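Side-chain contact in bumblebee peptidoglycan recognition protein SA (Bombus, PDB 5XZ4), which probably recognises bacterial peptidoglycan in insect innate immunity, with a preference for Dap-type over Lys-type peptidoglycans: residues N25-I28 / I29-Y33. Sequence-based numbering, arbitrary orientation.
Sequences NYLI and IPIPY. With SO4 (sulfate ion), chain D.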
loop_
_atom_site.group_PDB
_atom_site.type_symbol
_atom_site.label_atom_id
_atom_site.label_comp_id
_atom_site.label_asym_id
_atom_site.label_seq_id
_atom_site.Cartn_x
_atom_site.Cartn_y
_atom_site.Cartn_z
ATOM N N ASN A 25 -4.065 -12.067 11.926
ATOM C CA ASN A 25 -3.386 -13.287 11.505
ATOM C C ASN A 25 -2.193 -13.026 10.560
ATOM O O ASN A 25 -2.139 -12.015 9.869
ATOM C CB ASN A 25 -4.400 -14.241 10.874
ATOM C CG ASN A 25 -5.361 -14.843 11.897
ATOM O OD1 ASN A 25 -6.391 -15.394 11.522
ATOM N ND2 ASN A 25 -5.024 -14.762 13.183
ATOM N N TYR A 26 -1.223 -13.938 10.584
ATOM C CA TYR A 26 0.050 -13.746 9.900
ATOM C C TYR A 26 0.086 -14.336 8.488
ATOM O O TYR A 26 -0.437 -15.446 8.278
ATOM C CB TYR A 26 1.174 -14.397 10.708
ATOM C CG TYR A 26 1.419 -13.829 12.094
ATOM C CD1 TYR A 26 0.800 -12.629 12.526
ATOM C CD2 TYR A 26 2.308 -14.465 12.976
ATOM C CE1 TYR A 26 1.023 -12.111 13.800
ATOM C CE2 TYR A 26 2.551 -13.939 14.243
ATOM C CZ TYR A 26 1.908 -12.768 14.645
ATOM O OH TYR A 26 2.148 -12.252 15.905
ATOM N N LEU A 27 0.697 -13.591 7.553
ATOM C CA LEU A 27 0.974 -14.039 6.172
ATOM C C LEU A 27 2.031 -15.127 6.147
ATOM O O LEU A 27 2.930 -15.162 6.994
ATOM C CB LEU A 27 1.524 -12.894 5.308
ATOM C CG LEU A 27 0.538 -11.756 5.051
ATOM C CD1 LEU A 27 1.239 -10.608 4.360
ATOM C CD2 LEU A 27 -0.677 -12.220 4.249
ATOM N N ILE A 28 1.947 -15.988 5.143
ATOM C CA ILE A 28 3.074 -16.876 4.823
ATOM C C ILE A 28 4.113 -16.080 3.998
ATOM O O ILE A 28 3.755 -15.315 3.081
ATOM C CB ILE A 28 2.543 -18.098 4.054
ATOM C CG1 ILE A 28 1.586 -18.882 4.950
ATOM C CG2 ILE A 28 3.690 -18.952 3.521
ATOM C CD1 ILE A 28 2.273 -19.877 5.858
ATOM N N ILE A 29 5.395 -16.231 4.355
ATOM C CA ILE A 29 6.534 -15.456 3.778
ATOM C C ILE A 29 7.498 -16.467 3.137
ATOM O O ILE A 29 7.795 -17.469 3.785
ATOM C CB ILE A 29 7.269 -14.563 4.842
ATOM C CG1 ILE A 29 6.715 -13.118 4.881
ATOM C CG2 ILE A 29 8.715 -14.228 4.491
ATOM C CD1 ILE A 29 5.290 -12.875 5.297
ATOM N N PRO A 30 7.985 -16.247 1.902
ATOM C CA PRO A 30 7.808 -15.012 1.117
ATOM C C PRO A 30 6.468 -14.911 0.392
ATOM O O PRO A 30 5.832 -15.917 0.065
ATOM C CB PRO A 30 8.984 -15.058 0.121
ATOM C CG PRO A 30 9.285 -16.515 -0.034
ATOM C CD PRO A 30 9.013 -17.140 1.311
ATOM N N ILE A 31 6.101 -13.667 0.100
ATOM C CA ILE A 31 4.774 -13.310 -0.406
ATOM C C ILE A 31 4.753 -13.252 -1.950
ATOM O O ILE A 31 5.677 -12.708 -2.553
ATOM C CB ILE A 31 4.394 -11.926 0.182
ATOM C CG1 ILE A 31 4.351 -11.987 1.714
ATOM C CG2 ILE A 31 3.082 -11.389 -0.393
ATOM C CD1 ILE A 31 4.566 -10.633 2.363
ATOM N N PRO A 32 3.672 -13.764 -2.594
ATOM C CA PRO A 32 3.646 -13.848 -4.067
ATOM C C PRO A 32 3.130 -12.631 -4.840
ATOM O O PRO A 32 3.471 -12.466 -6.009
ATOM C CB PRO A 32 2.758 -15.075 -4.330
ATOM C CG PRO A 32 1.825 -15.090 -3.152
ATOM C CD PRO A 32 2.670 -14.670 -1.989
ATOM N N TYR A 33 2.339 -11.770 -4.183
ATOM C CA TYR A 33 1.699 -10.610 -4.852
ATOM C C TYR A 33 1.920 -9.305 -4.104
ATOM O O TYR A 33 1.974 -9.286 -2.874
ATOM C CB TYR A 33 0.180 -10.805 -5.009
ATOM C CG TYR A 33 -0.210 -11.922 -5.944
ATOM C CD1 TYR A 33 -0.338 -11.689 -7.322
ATOM C CD2 TYR A 33 -0.474 -13.204 -5.449
ATOM C CE1 TYR A 33 -0.671 -12.741 -8.199
ATOM C CE2 TYR A 33 -0.838 -14.250 -6.300
ATOM C CZ TYR A 33 -0.932 -14.010 -7.667
ATOM O OH TYR A 33 -1.266 -15.064 -8.500
HETATM S S SO4 D . -0.510 -9.506 16.615
HETATM O O1 SO4 D . -0.827 -8.486 17.649
HETATM O O2 SO4 D . 0.947 -9.745 16.580
HETATM O O3 SO4 D . -1.118 -10.797 16.999
HETATM O O4 SO4 D . -0.987 -9.069 15.270
#
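Leu27 and Ile31 meet across a bend in an extended chain: residues 25-28 run without helix or strand into 29-33, and the cis peptide bond before Pro30 makes Ile28-Ile31 a type VIb turn just ahead of the strand that begins at Ile31. Within this turn the carbonyl O of Ile28 meets no hydrogen-bond donor of 29-33 but lies 3.6 Å from Ile31 CG1, a van der Waals approach. The side chains of Leu27 and Ile31 cross at about a right angle and touch through single methyls, Leu27 CD1 to Ile31 CD1 at 3.9 Å. In Ile31, chi1 (-61°) sets CG1 beside the backbone N, and the near-extended chi2 (156°) then sends CD1 to the leucine. Ile29 reaches backwards as well, laying CD1 3.8 Å from Leu27 CB and beside the Leu27 carbonyl O. With Ile29 cut back to an alanine, Leu27 CB and Ile31 CD1 would probably lose the methyl that touches both. Farther back, the ring of Tyr26 leads off from the bend; its OH donates a hydrogen bond to O2 of a sulfate ion (2.9 Å), probably from the crystallisation liquor, with O2 at the ring edge, in plane. The sulfate is also hydrogen-bonded to Ser23 OG, Ile24 N and Arg90 NH2. The bend leads the loop after helix 13-16 into strand 31-38 of the mixed sheet, where Ile31 packs on Val103 of strand 102-107 and Leu137 of strand 137-138.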